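Local coordinates for cytochrome (Paracoccus pantotrophus, PDB 2XTS), which probably carries electrons as the c-type cytochrome subunit of the sulfane dehydrogenase SoxCD, here its N-terminal haem-binding part with the tail that follows, at residues Thr88-Asp91 with Tyr92-Ser96; Thr104-Val107 with Asp108-Tyr111; Pro148-Arg151 with Asp152-Tyr156; Glu162-Met165 with Thr166-Val170; Gly190-Ala193 with Gly194-Pro197. All blocks are in the same frame, centred on the assembly; numbering follows the deposited sequence.

Contacts 1 and 2 belong to the haem domain and touch each other: His-94 of helix 86-96 is joined to Thr-110 of helix 107-120, and both contacts reach the haem. Contact 1 is buried, with regular helix bonds and with aromatic and apolar side chains turned to the haem, and it also meets the Sulfite dehydrogenase chain; contact 2 is partly buried, its helix start capped by side chains next to a calcium ion, and no other protein chain touches it. The other three lie in the tail, against Sulfite dehydrogenase too. Contact 3 is a charged helix start, its centre about 24 Å from that of contact 4, a surface disulfide loop. Contact 5, buried, is a serine-braced turn beside another calcium ion.

Contact 1: Thr88-Asp91 with Tyr92-Ser96; sequences TVYD and YVHRS. With HEC (heme c), chain U.
Val-89 and Val-93 sit one turn apart on helix 86-96, CG1 of Val-89 lying 4.4 Å from CG2 of Val-93. Four i to i+4 backbone bonds, the first from Tyr-92 N to Thr-88 O, keep the turns regular. Tyr-90 and His-94 run side by side in the same direction; their rings are near parallel (23°) but slid so far apart that they barely overlap, and Tyr-90 CE1 rests 4.1 Å from His-94 CB. His-94 ND1 is hydrogen-bonded to Thr-110 OG1. With CG of Tyr-92 anti to the backbone N (chi1 -180°), the ring reaches out to the haem, CE2 coming 3.4 Å from HEC C2A, while Ser-96 CB lies over one face of the ring, toward its rim. Both methyls of Val-93, CG1 and CG2, lie 3.7 Å from the haem methyl CMB. Arg-95 NE is salt-bridged to Glu-172 of the Sulfite dehydrogenase chain. A helix bringing an aromatic and a valine up to the porphyrin, just before the axial Met-97, is characteristic of a class I cytochrome c haem pocket.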
loop_
_atom_site.group_PDB
_atom_site.type_symbol
_atom_site.label_atom_id
_atom_site.label_comp_id
_atom_site.label_asym_id
_atom_site.label_seq_id
_atom_site.Cartn_x
_atom_site.Cartn_y
_atom_site.Cartn_z
ATOM N N THR D 88 2.871 30.727 -25.383
ATOM C CA THR D 88 3.522 29.757 -24.512
ATOM C C THR D 88 4.871 30.278 -24.034
ATOM O O THR D 88 5.292 30.009 -22.911
ATOM C CB THR D 88 3.705 28.441 -25.249
ATOM O OG1 THR D 88 2.510 28.126 -25.978
ATOM C CG2 THR D 88 4.088 27.315 -24.306
ATOM N N VAL D 89 5.576 30.983 -24.912
ATOM C CA VAL D 89 6.890 31.521 -24.562
ATOM C C VAL D 89 6.761 32.520 -23.409
ATOM O O VAL D 89 7.422 32.424 -22.387
ATOM C CB VAL D 89 7.566 32.206 -25.747
ATOM C CG1 VAL D 89 8.962 32.702 -25.366
ATOM C CG2 VAL D 89 7.659 31.238 -26.950
ATOM N N TYR D 90 5.876 33.483 -23.592
ATOM C CA TYR D 90 5.651 34.472 -22.578
ATOM C C TYR D 90 5.279 33.821 -21.260
ATOM O O TYR D 90 5.827 34.116 -20.196
ATOM C CB TYR D 90 4.536 35.443 -23.049
ATOM C CG TYR D 90 4.354 36.571 -22.072
ATOM C CD1 TYR D 90 3.704 36.360 -20.862
ATOM C CD2 TYR D 90 4.858 37.844 -22.339
ATOM C CE1 TYR D 90 3.569 37.386 -19.929
ATOM C CE2 TYR D 90 4.715 38.868 -21.417
ATOM C CZ TYR D 90 4.090 38.627 -20.213
ATOM O OH TYR D 90 3.939 39.644 -19.306
ATOM N N ASP D 91 4.269 32.977 -21.332
ATOM C CA ASP D 91 3.692 32.397 -20.133
ATOM C C ASP D 91 4.683 31.553 -19.350
ATOM O O ASP D 91 4.822 31.723 -18.154
ATOM C CB ASP D 91 2.460 31.605 -20.598
ATOM C CG ASP D 91 1.604 31.051 -19.485
ATOM O OD1 ASP D 91 1.931 31.215 -18.296
ATOM O OD2 ASP D 91 0.577 30.425 -19.845
ATOM N N TYR D 92 5.341 30.634 -20.036
ATOM C CA TYR D 92 6.265 29.745 -19.387
ATOM C C TYR D 92 7.429 30.543 -18.772
ATOM O O TYR D 92 7.844 30.282 -17.640
ATOM C CB TYR D 92 6.789 28.695 -20.375
ATOM C CG TYR D 92 7.767 27.717 -19.761
ATOM C CD1 TYR D 92 7.338 26.718 -18.867
ATOM C CD2 TYR D 92 9.129 27.817 -19.992
ATOM C CE1 TYR D 92 8.244 25.833 -18.290
ATOM C CE2 TYR D 92 9.998 26.921 -19.419
ATOM C CZ TYR D 92 9.556 25.937 -18.564
ATOM O OH TYR D 92 10.481 25.070 -18.044
ATOM N N VAL D 93 7.998 31.482 -19.532
ATOM C CA VAL D 93 9.106 32.276 -19.007
ATOM C C VAL D 93 8.670 33.028 -17.751
ATOM O O VAL D 93 9.363 33.045 -16.737
ATOM C CB VAL D 93 9.675 33.231 -20.084
ATOM C CG1 VAL D 93 10.589 34.261 -19.458
ATOM C CG2 VAL D 93 10.409 32.447 -21.170
ATOM N N HIS D 94 7.522 33.687 -17.844
ATOM C CA HIS D 94 7.033 34.495 -16.738
ATOM C C HIS D 94 6.817 33.669 -15.465
ATOM O O HIS D 94 7.112 34.127 -14.361
ATOM C CB HIS D 94 5.725 35.180 -17.169
ATOM C CG HIS D 94 5.241 36.237 -16.234
ATOM N ND1 HIS D 94 5.820 37.484 -16.167
ATOM C CD2 HIS D 94 4.206 36.253 -15.364
ATOM C CE1 HIS D 94 5.178 38.220 -15.275
ATOM N NE2 HIS D 94 4.202 37.494 -14.769
ATOM N N ARG D 95 6.271 32.470 -15.633
ATOM C CA ARG D 95 5.857 31.623 -14.512
ATOM C C ARG D 95 6.947 30.760 -13.925
ATOM O O ARG D 95 6.894 30.461 -12.745
ATOM C CB ARG D 95 4.685 30.739 -14.969
ATOM C CG ARG D 95 4.127 29.784 -13.917
ATOM C CD ARG D 95 3.515 30.447 -12.702
ATOM N NE ARG D 95 2.893 29.470 -11.820
ATOM C CZ ARG D 95 3.568 28.679 -11.000
ATOM N NH1 ARG D 95 4.880 28.768 -10.939
ATOM N NH2 ARG D 95 2.931 27.792 -10.244
ATOM N N SER D 96 7.925 30.380 -14.748
ATOM C CA SER D 96 8.780 29.242 -14.433
ATOM C C SER D 96 10.278 29.412 -14.681
ATOM O O SER D 96 11.054 28.515 -14.339
ATOM C CB SER D 96 8.275 27.987 -15.159
ATOM O OG SER D 96 6.963 27.658 -14.726
HETATM FE FE HEC U . 15.402 28.212 -18.813
HETATM C CHA HEC U . 13.622 25.563 -19.976
HETATM C CHB HEC U . 13.746 30.267 -20.915
HETATM C CHC HEC U . 16.915 30.855 -17.374
HETATM C CHD HEC U . 17.466 26.122 -17.175
HETATM N NA HEC U . 13.976 27.962 -20.169
HETATM C C1A HEC U . 13.410 26.770 -20.570
HETATM C C2A HEC U . 12.499 27.007 -21.688
HETATM C C3A HEC U . 12.534 28.323 -21.958
HETATM C C4A HEC U . 13.455 28.928 -21.000
HETATM C CMA HEC U . 11.733 29.092 -23.022
HETATM C CAA HEC U . 11.683 25.905 -22.406
HETATM C CBA HEC U . 12.514 25.200 -23.482
HETATM C CGA HEC U . 11.755 24.177 -24.268
HETATM O O1A HEC U . 10.834 23.578 -23.730
HETATM O O2A HEC U . 12.148 24.015 -25.449
HETATM N NB HEC U . 15.302 30.172 -19.069
HETATM C C1B HEC U . 14.541 30.853 -19.971
HETATM C C2B HEC U . 14.645 32.270 -19.666
HETATM C C3B HEC U . 15.526 32.428 -18.699
HETATM C C4B HEC U . 15.944 31.124 -18.283
HETATM C CMB HEC U . 13.974 33.339 -20.573
HETATM C CAB HEC U . 15.958 33.743 -18.036
HETATM C CBB HEC U . 14.713 34.526 -17.550
HETATM N NC HEC U . 16.907 28.457 -17.516
HETATM C C1C HEC U . 17.430 29.641 -17.051
HETATM C C2C HEC U . 18.527 29.370 -16.170
HETATM C C3C HEC U . 18.695 28.050 -16.169
HETATM C C4C HEC U . 17.683 27.459 -17.011
HETATM C CMC HEC U . 19.402 30.449 -15.485
HETATM C CAC HEC U . 19.768 27.213 -15.481
HETATM C CBC HEC U . 20.109 27.363 -14.032
HETATM N ND HEC U . 15.507 26.234 -18.590
HETATM C C1D HEC U . 16.391 25.549 -17.787
HETATM C C2D HEC U . 16.078 24.162 -17.716
HETATM C C3D HEC U . 14.895 24.009 -18.555
HETATM C C4D HEC U . 14.620 25.293 -19.090
HETATM C CMD HEC U . 16.735 23.037 -16.931
HETATM C CAD HEC U . 14.135 22.714 -18.783
HETATM C CBD HEC U . 13.043 22.584 -17.719
HETATM C CGD HEC U . 12.236 21.335 -17.851
HETATM O O1D HEC U . 12.339 20.636 -18.881
HETATM O O2D HEC U . 11.372 21.114 -16.972
#

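Contact 2: Thr104-Val107 with Asp108-Tyr111; sequences TLSV and DDTY. With CA (calcium ion), chain X.
The extended backbone of Leu-105 and Ser-106 turns helical at Val-107, and Ser-106 is the N-cap of helix 107-120 in a capping box with Asp-109. Thr-110 N and Tyr-111 N make the first i to i+4 bonds, to Ser-106 O and Val-107 O. In the box, Asp-109 N donates to Ser-106 OG at 2.9 Å, and Ser-106 N returns a bond of 3.0 Å to Asp-109 OD2, nearly straight at 165° but arriving from above the carboxylate plane. The serine hydroxyl lies between its own N and carbonyl carbon (chi1 70°), where it faces the first helix turn. Ser-106 O takes a second bond, from Thr-110 OG1, on the opposite face of its plane from Thr-110 N. Leu-105, which also touches the haem, lays CB 3.6 Å from Thr-110 OG1, while Val-107 and Tyr-111 lie side by side. Asp-109 OD2 also accepts from waters 1 and 2, both bound to the calcium ion. Replaced by an alanine, Asp-109 would lose its carboxylate, which is likely to leave Ser-106 N without its acceptor and the two calcium waters without this anchor. Thr-104 O binds that calcium ion directly, 2.2 Å away.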
loop_
_atom_site.group_PDB
_atom_site.type_symbol
_atom_site.label_atom_id
_atom_site.label_comp_id
_atom_site.label_asym_id
_atom_site.label_seq_id
_atom_site.Cartn_x
_atom_site.Cartn_y
_atom_site.Cartn_z
ATOM N N THR D 104 10.490 36.006 -11.031
ATOM C CA THR D 104 11.225 37.224 -10.703
ATOM C C THR D 104 11.209 38.248 -11.857
ATOM O O THR D 104 11.813 39.300 -11.737
ATOM C CB THR D 104 12.670 36.873 -10.312
ATOM O OG1 THR D 104 13.223 36.036 -11.330
ATOM C CG2 THR D 104 12.719 36.187 -8.952
ATOM N N LEU D 105 10.524 37.943 -12.954
ATOM C CA LEU D 105 10.434 38.841 -14.102
ATOM C C LEU D 105 9.147 39.644 -14.081
ATOM O O LEU D 105 8.072 39.107 -13.806
ATOM C CB LEU D 105 10.439 38.025 -15.388
ATOM C CG LEU D 105 11.720 37.227 -15.626
ATOM C CD1 LEU D 105 11.526 36.289 -16.790
ATOM C CD2 LEU D 105 12.880 38.172 -15.875
ATOM N N SER D 106 9.257 40.942 -14.372
ATOM C CA SER D 106 8.085 41.765 -14.558
ATOM C C SER D 106 7.402 41.470 -15.885
ATOM O O SER D 106 7.948 40.782 -16.753
ATOM C CB SER D 106 8.448 43.232 -14.509
ATOM O OG SER D 106 9.184 43.594 -15.659
ATOM N N VAL D 107 6.205 42.026 -16.052
ATOM C CA VAL D 107 5.502 41.934 -17.315
ATOM C C VAL D 107 6.352 42.515 -18.453
ATOM O O VAL D 107 6.486 41.903 -19.502
ATOM C CB VAL D 107 4.106 42.614 -17.233
ATOM C CG1 VAL D 107 3.520 42.887 -18.616
ATOM C CG2 VAL D 107 3.151 41.768 -16.370
ATOM N N ASP D 108 6.905 43.708 -18.258
ATOM C CA ASP D 108 7.735 44.330 -19.279
ATOM C C ASP D 108 8.991 43.521 -19.553
ATOM O O ASP D 108 9.392 43.360 -20.705
ATOM C CB ASP D 108 8.113 45.753 -18.882
ATOM C CG ASP D 108 6.976 46.754 -19.064
ATOM O OD1 ASP D 108 5.933 46.423 -19.674
ATOM O OD2 ASP D 108 7.180 47.902 -18.614
ATOM N N ASP D 109 9.611 43.005 -18.505
ATOM C CA ASP D 109 10.790 42.159 -18.660
ATOM C C ASP D 109 10.476 40.952 -19.550
ATOM O O ASP D 109 11.286 40.529 -20.369
ATOM C CB ASP D 109 11.255 41.554 -17.328
ATOM C CG ASP D 109 11.858 42.535 -16.366
ATOM O OD1 ASP D 109 12.241 43.662 -16.761
ATOM O OD2 ASP D 109 11.939 42.151 -15.166
ATOM N N THR D 110 9.294 40.377 -19.350
ATOM C CA THR D 110 8.905 39.174 -20.088
ATOM C C THR D 110 8.635 39.488 -21.547
ATOM O O THR D 110 9.026 38.755 -22.440
ATOM C CB THR D 110 7.724 38.452 -19.400
ATOM O OG1 THR D 110 8.039 38.211 -18.020
ATOM C CG2 THR D 110 7.452 37.114 -20.070
ATOM N N TYR D 111 8.000 40.614 -21.813
ATOM C CA TYR D 111 7.869 41.047 -23.211
ATOM C C TYR D 111 9.217 41.245 -23.879
ATOM O O TYR D 111 9.423 40.843 -25.017
ATOM C CB TYR D 111 7.051 42.336 -23.354
ATOM C CG TYR D 111 5.549 42.160 -23.250
ATOM C CD1 TYR D 111 4.844 41.376 -24.163
ATOM C CD2 TYR D 111 4.835 42.763 -22.225
ATOM C CE1 TYR D 111 3.461 41.242 -24.064
ATOM C CE2 TYR D 111 3.469 42.619 -22.108
ATOM C CZ TYR D 111 2.788 41.856 -23.024
ATOM O OH TYR D 111 1.427 41.714 -22.895
HETATM CA CA CA X . 13.076 41.063 -11.306
HETATM O O HOH W 1 13.877 40.813 -13.685
HETATM O O HOH W 2 11.843 42.920 -12.669
HETATM O O HOH W 3 13.461 40.365 -9.068
#

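Contact 3: Pro148-Arg151 with Asp152-Tyr156; sequences PDDR and DQTEY
The Tyr-156 ring lies with one face over the backbone of Arg-151, whose carbonyl carbon sits above the ring centre, and Arg-151 CB makes a CH-pi contact 4.1 Å from the ring centroid. The phenol oxygen stands 3.8 Å above one face of the Arg-151 guanidinium, toward its rim, the two planes inclined at 52°. At the guanidinium edge lies the Asp-149 carboxylate, gripped side-on: Arg-151 NE reaches OD1 at 2.9 Å and NH2 reaches OD2 at 2.8 Å. OD1 also accepts from Arg-151 N, on the opposite face of the carboxylate plane from NE. Water 4 links Asp-149 OD2 to Tyr-156 OH, which is also hydrogen-bonded to Asp-263 of the Sulfite dehydrogenase chain. A leucine at Arg-151 would probably leave the Asp-149 carboxylate without its countercharge, held by the backbone N and water 4. Three donors converge on Asp-150 O: Gln-153 N, Thr-154 N and Thr-154 OG1, the last 2.9 Å away. Asp-150 and Glu-155 are salt-bridged to Arg-256 of that chain, Glu-155 also to its Arg-362, and Arg-151 NH1 to its Asp-263. Asp-149 OD1 and Arg-151 N form an Asx turn leading into the short helix 151-154, fastened by charge to the partner subunit.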
loop_
_atom_site.group_PDB
_atom_site.type_symbol
_atom_site.label_atom_id
_atom_site.label_comp_id
_atom_site.label_asym_id
_atom_site.label_seq_id
_atom_site.Cartn_x
_atom_site.Cartn_y
_atom_site.Cartn_z
ATOM N N PRO D 148 -4.562 17.100 -33.277
ATOM C CA PRO D 148 -5.011 16.298 -32.144
ATOM C C PRO D 148 -4.869 14.803 -32.390
ATOM O O PRO D 148 -5.037 14.305 -33.507
ATOM C CB PRO D 148 -6.483 16.693 -31.953
ATOM C CG PRO D 148 -6.607 17.979 -32.562
ATOM C CD PRO D 148 -5.630 18.010 -33.715
ATOM N N ASP D 149 -4.575 14.088 -31.311
ATOM C CA ASP D 149 -4.461 12.630 -31.275
ATOM C C ASP D 149 -5.446 11.974 -32.221
ATOM O O ASP D 149 -6.640 12.154 -32.086
ATOM C CB ASP D 149 -4.779 12.168 -29.847
ATOM C CG ASP D 149 -4.487 10.714 -29.570
ATOM O OD1 ASP D 149 -4.002 9.961 -30.439
ATOM O OD2 ASP D 149 -4.782 10.320 -28.415
ATOM N N ASP D 150 -4.911 11.210 -33.163
ATOM C CA ASP D 150 -5.712 10.470 -34.136
ATOM C C ASP D 150 -5.434 8.976 -34.069
ATOM O O ASP D 150 -5.649 8.264 -35.040
ATOM C CB ASP D 150 -5.431 11.007 -35.561
ATOM C CG ASP D 150 -4.021 10.714 -36.040
ATOM O OD1 ASP D 150 -3.158 10.430 -35.185
ATOM O OD2 ASP D 150 -3.775 10.832 -37.271
ATOM N N ARG D 151 -4.942 8.480 -32.935
ATOM C CA ARG D 151 -4.717 7.030 -32.797
ATOM C C ARG D 151 -5.990 6.231 -33.040
ATOM O O ARG D 151 -5.939 5.128 -33.580
ATOM C CB ARG D 151 -4.135 6.682 -31.428
ATOM C CG ARG D 151 -2.705 7.064 -31.267
ATOM C CD ARG D 151 -2.225 6.811 -29.849
ATOM N NE ARG D 151 -2.728 7.811 -28.900
ATOM C CZ ARG D 151 -2.568 7.765 -27.582
ATOM N NH1 ARG D 151 -1.940 6.746 -27.017
ATOM N NH2 ARG D 151 -2.986 8.780 -26.833
ATOM N N ASP D 152 -7.138 6.805 -32.685
ATOM C CA ASP D 152 -8.415 6.144 -32.933
ATOM C C ASP D 152 -8.682 5.853 -34.413
ATOM O O ASP D 152 -9.458 4.952 -34.734
ATOM C CB ASP D 152 -9.581 6.938 -32.316
ATOM C CG ASP D 152 -9.796 8.311 -32.940
ATOM O OD1 ASP D 152 -8.978 8.807 -33.735
ATOM O OD2 ASP D 152 -10.825 8.932 -32.592
ATOM N N GLN D 153 -8.060 6.612 -35.310
ATOM C CA GLN D 153 -8.191 6.395 -36.754
ATOM C C GLN D 153 -7.030 5.612 -37.340
ATOM O O GLN D 153 -7.225 4.762 -38.211
ATOM C CB GLN D 153 -8.294 7.735 -37.481
ATOM C CG GLN D 153 -9.508 8.543 -37.087
ATOM C CD GLN D 153 -9.764 9.709 -38.023
ATOM O OE1 GLN D 153 -8.995 10.679 -38.069
ATOM N NE2 GLN D 153 -10.856 9.627 -38.770
ATOM N N THR D 154 -5.819 5.870 -36.847
ATOM C CA THR D 154 -4.586 5.410 -37.464
ATOM C C THR D 154 -3.924 4.198 -36.801
ATOM O O THR D 154 -3.050 3.578 -37.409
ATOM C CB THR D 154 -3.547 6.531 -37.529
ATOM O OG1 THR D 154 -3.266 6.979 -36.206
ATOM C CG2 THR D 154 -4.049 7.697 -38.378
ATOM N N GLU D 155 -4.300 3.859 -35.560
ATOM C CA GLU D 155 -3.686 2.754 -34.834
ATOM C C GLU D 155 -4.698 1.782 -34.253
ATOM O O GLU D 155 -4.541 0.565 -34.388
ATOM C CB GLU D 155 -2.794 3.309 -33.715
ATOM C CG GLU D 155 -1.624 4.118 -34.257
ATOM C CD GLU D 155 -0.608 4.545 -33.207
ATOM O OE1 GLU D 155 -0.616 3.985 -32.088
ATOM O OE2 GLU D 155 0.202 5.445 -33.546
ATOM N N TYR D 156 -5.753 2.290 -33.625
ATOM C CA TYR D 156 -6.650 1.390 -32.908
ATOM C C TYR D 156 -7.313 0.361 -33.854
ATOM O O TYR D 156 -7.365 -0.808 -33.514
ATOM C CB TYR D 156 -7.668 2.170 -32.085
ATOM C CG TYR D 156 -7.099 3.018 -30.941
ATOM C CD1 TYR D 156 -5.773 2.926 -30.544
ATOM C CD2 TYR D 156 -7.922 3.892 -30.242
ATOM C CE1 TYR D 156 -5.281 3.701 -29.477
ATOM C CE2 TYR D 156 -7.438 4.672 -29.205
ATOM C CZ TYR D 156 -6.122 4.554 -28.823
ATOM O OH TYR D 156 -5.651 5.335 -27.797
HETATM O O HOH W 4 -6.356 8.003 -28.446
HETATM O O HOH W 5 -7.403 9.025 -30.882
#

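Contact 4: Glu162-Met165 with Thr166-Val170; sequences EPCM and TDCAV
A disulfide closes a small loop in the irregular part of the tail between helix 156-159 and strand 174-177, with three residues between its cysteines. SG of Cys-164 is bonded to SG of Cys-168 at 2.1 Å, and the CB-SG-SG-CB torsion of -103° sets Cys-164 CB 4.0 Å from Cys-168 CB. The two halves approach the bridge differently: at Cys-164 the sulfur is anti to the backbone N (chi1 176°), whereas at Cys-168 it is anti to the carbonyl carbon and lies beside its own N (chi1 -55°). Both CB atoms are directed toward the other segment. Within the ring the chain turns through Asp-167, which has positive phi, and Thr-166 O passes 3.4 Å from Cys-164 SG. Met-165 N stands 3.8 Å from Cys-168 SG. Polar groups of the loop are bound by the Sulfite dehydrogenase chain, whose Asn-309 accepts from Asp-167 N and whose Arg-343 donates to Cys-164 O. No clear hydrogen bond joins the two segments, which suggests that the covalent bridge, together with the partner chain, probably fixes much of the shape of this surface loop.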
loop_
_atom_site.group_PDB
_atom_site.type_symbol
_atom_site.label_atom_id
_atom_site.label_comp_id
_atom_site.label_asym_id
_atom_site.label_seq_id
_atom_site.Cartn_x
_atom_site.Cartn_y
_atom_site.Cartn_z
ATOM N N GLU D 162 -7.742 -9.379 -34.920
ATOM C CA GLU D 162 -7.472 -10.638 -34.263
ATOM C C GLU D 162 -5.981 -10.966 -34.342
ATOM O O GLU D 162 -5.416 -10.989 -35.445
ATOM C CB GLU D 162 -8.284 -11.761 -34.920
ATOM C CG GLU D 162 -9.665 -11.922 -34.349
ATOM C CD GLU D 162 -9.644 -12.451 -32.932
ATOM O OE1 GLU D 162 -8.755 -13.265 -32.618
ATOM O OE2 GLU D 162 -10.523 -12.060 -32.137
ATOM N N PRO D 163 -5.323 -11.187 -33.187
ATOM C CA PRO D 163 -3.893 -11.438 -33.257
ATOM C C PRO D 163 -3.560 -12.894 -33.482
ATOM O O PRO D 163 -4.381 -13.772 -33.195
ATOM C CB PRO D 163 -3.401 -10.991 -31.882
ATOM C CG PRO D 163 -4.539 -11.315 -30.981
ATOM C CD PRO D 163 -5.800 -11.162 -31.791
ATOM N N CYS D 164 -2.332 -13.136 -33.925
ATOM C CA CYS D 164 -1.849 -14.504 -34.163
ATOM C C CYS D 164 -1.464 -15.183 -32.836
ATOM O O CYS D 164 -0.901 -14.530 -31.960
ATOM C CB CYS D 164 -0.664 -14.460 -35.124
ATOM S SG CYS D 164 0.154 -16.054 -35.455
ATOM N N MET D 165 -1.792 -16.470 -32.683
ATOM C CA MET D 165 -1.415 -17.269 -31.519
ATOM C C MET D 165 -0.380 -18.354 -31.827
ATOM O O MET D 165 0.351 -18.776 -30.957
ATOM C CB MET D 165 -2.652 -17.966 -30.928
ATOM C CG MET D 165 -3.734 -17.039 -30.382
ATOM S SD MET D 165 -3.228 -15.971 -29.029
ATOM C CE MET D 165 -3.123 -17.124 -27.664
ATOM N N THR D 166 -0.361 -18.866 -33.060
ATOM C CA THR D 166 0.397 -20.081 -33.388
ATOM C C THR D 166 1.100 -19.947 -34.723
ATOM O O THR D 166 0.507 -19.465 -35.692
ATOM C CB THR D 166 -0.519 -21.308 -33.443
ATOM O OG1 THR D 166 -1.147 -21.461 -32.168
ATOM C CG2 THR D 166 0.268 -22.603 -33.771
ATOM N N ASP D 167 2.361 -20.367 -34.764
ATOM C CA ASP D 167 3.155 -20.338 -36.003
ATOM C C ASP D 167 3.171 -18.974 -36.657
ATOM O O ASP D 167 3.020 -18.827 -37.876
ATOM C CB ASP D 167 2.670 -21.407 -36.987
ATOM C CG ASP D 167 2.995 -22.803 -36.526
ATOM O OD1 ASP D 167 4.054 -23.009 -35.889
ATOM O OD2 ASP D 167 2.184 -23.717 -36.796
ATOM N N CYS D 168 3.360 -17.952 -35.830
ATOM C CA CYS D 168 3.330 -16.587 -36.288
ATOM C C CYS D 168 4.591 -16.297 -37.099
ATOM O O CYS D 168 5.688 -16.692 -36.748
ATOM C CB CYS D 168 3.195 -15.655 -35.084
ATOM S SG CYS D 168 1.717 -16.080 -34.062
ATOM N N ALA D 169 4.404 -15.644 -38.237
ATOM C CA ALA D 169 5.495 -15.288 -39.129
ATOM C C ALA D 169 6.196 -14.019 -38.644
ATOM O O ALA D 169 5.976 -12.925 -39.168
ATOM C CB ALA D 169 4.946 -15.079 -40.536
ATOM N N VAL D 170 7.043 -14.164 -37.631
ATOM C CA VAL D 170 7.798 -13.044 -37.078
ATOM C C VAL D 170 9.269 -13.393 -37.075
ATOM O O VAL D 170 9.650 -14.559 -36.917
ATOM C CB VAL D 170 7.357 -12.732 -35.638
ATOM C CG1 VAL D 170 5.900 -12.320 -35.635
ATOM C CG2 VAL D 170 7.598 -13.940 -34.723
#

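Contact 5: Gly190-Ala193 with Gly194-Pro197; sequences GRPA and GSMP. With CA (calcium ion), chain Y.
Pro-192 O accepts twice from Ser-195: from OG at 2.7 Å, in the carbonyl plane and on a lone pair, and weakly from the backbone N at 3.1 Å. The weak bond closes a type II beta turn from Pro-192 to Ser-195, in which Gly-194 takes the positive-phi position (86°); a CB there would clash with Ala-193 O. Ser-195 OG is anti to its own carbonyl carbon (chi1 -75°), and in pointing back across the turn it also comes 3.6 Å from Arg-191 CB. Water 6 donates to this hydroxyl and accepts from Arg-191 NH1 at 2.9 Å, lying at the edge of the guanidinium in its plane. NH1 is salt-bridged to Glu-383 of the Sulfite dehydrogenase chain as well. Just before the turn, Gly-190 O binds a calcium ion at 2.4 Å, with waters 7, 8 and 9 among its other ligands. The serine hydroxyl thus gives the turn a shorter bond than its backbone does, and water 6 bridges it to an arginine salt-bridged to the partner subunit.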
loop_
_atom_site.group_PDB
_atom_site.type_symbol
_atom_site.label_atom_id
_atom_site.label_comp_id
_atom_site.label_asym_id
_atom_site.label_seq_id
_atom_site.Cartn_x
_atom_site.Cartn_y
_atom_site.Cartn_z
ATOM N N GLY D 190 28.815 -5.324 -10.980
ATOM C CA GLY D 190 28.628 -5.083 -12.402
ATOM C C GLY D 190 27.249 -5.431 -12.937
ATOM O O GLY D 190 26.960 -5.169 -14.109
ATOM N N ARG D 191 26.378 -6.022 -12.109
ATOM C CA ARG D 191 25.004 -6.300 -12.539
ATOM C C ARG D 191 24.210 -5.007 -12.587
ATOM O O ARG D 191 24.570 -4.056 -11.924
ATOM C CB ARG D 191 24.309 -7.259 -11.597
ATOM C CG ARG D 191 24.890 -8.650 -11.641
ATOM C CD ARG D 191 24.152 -9.558 -10.652
ATOM N NE ARG D 191 24.527 -10.954 -10.850
ATOM C CZ ARG D 191 24.004 -11.758 -11.767
ATOM N NH1 ARG D 191 23.037 -11.341 -12.571
ATOM N NH2 ARG D 191 24.453 -12.998 -11.882
ATOM N N PRO D 192 23.113 -4.963 -13.358
ATOM C CA PRO D 192 22.220 -3.795 -13.294
ATOM C C PRO D 192 21.861 -3.451 -11.834
ATOM O O PRO D 192 21.550 -4.351 -11.039
ATOM C CB PRO D 192 20.990 -4.254 -14.090
ATOM C CG PRO D 192 21.563 -5.303 -15.051
ATOM C CD PRO D 192 22.641 -5.992 -14.302
ATOM N N ALA D 193 21.884 -2.164 -11.495
ATOM C CA ALA D 193 21.610 -1.749 -10.119
ATOM C C ALA D 193 20.240 -2.249 -9.667
ATOM O O ALA D 193 19.251 -2.194 -10.414
ATOM C CB ALA D 193 21.763 -0.233 -9.922
ATOM N N GLY D 194 20.182 -2.726 -8.428
ATOM C CA GLY D 194 18.945 -3.250 -7.876
ATOM C C GLY D 194 18.685 -4.711 -8.176
ATOM O O GLY D 194 17.639 -5.232 -7.841
ATOM N N SER D 195 19.658 -5.397 -8.769
ATOM C CA SER D 195 19.504 -6.817 -9.067
ATOM C C SER D 195 19.227 -7.615 -7.795
ATOM O O SER D 195 19.723 -7.307 -6.721
ATOM C CB SER D 195 20.761 -7.340 -9.788
ATOM O OG SER D 195 20.778 -6.893 -11.130
ATOM N N MET D 196 18.442 -8.663 -7.948
ATOM C CA MET D 196 18.048 -9.458 -6.803
ATOM C C MET D 196 19.273 -10.146 -6.176
ATOM O O MET D 196 20.133 -10.671 -6.880
ATOM C CB MET D 196 17.001 -10.503 -7.214
ATOM C CG MET D 196 15.788 -9.946 -7.969
ATOM S SD MET D 196 14.668 -8.923 -6.992
ATOM C CE MET D 196 13.981 -10.145 -5.868
ATOM N N PRO D 197 19.334 -10.161 -4.847
ATOM C CA PRO D 197 20.412 -10.885 -4.202
ATOM C C PRO D 197 20.386 -12.382 -4.529
ATOM O O PRO D 197 19.322 -12.985 -4.678
ATOM C CB PRO D 197 20.124 -10.686 -2.714
ATOM C CG PRO D 197 19.223 -9.527 -2.607
ATOM C CD PRO D 197 18.476 -9.447 -3.882
HETATM CA CA CA Y . 27.031 -5.256 -16.476
HETATM O O HOH W 6 21.259 -9.063 -12.811
HETATM O O HOH W 7 26.214 -4.431 -18.717
HETATM O O HOH W 8 25.927 -7.524 -15.895
HETATM O O HOH W 9 24.952 -4.580 -16.264
#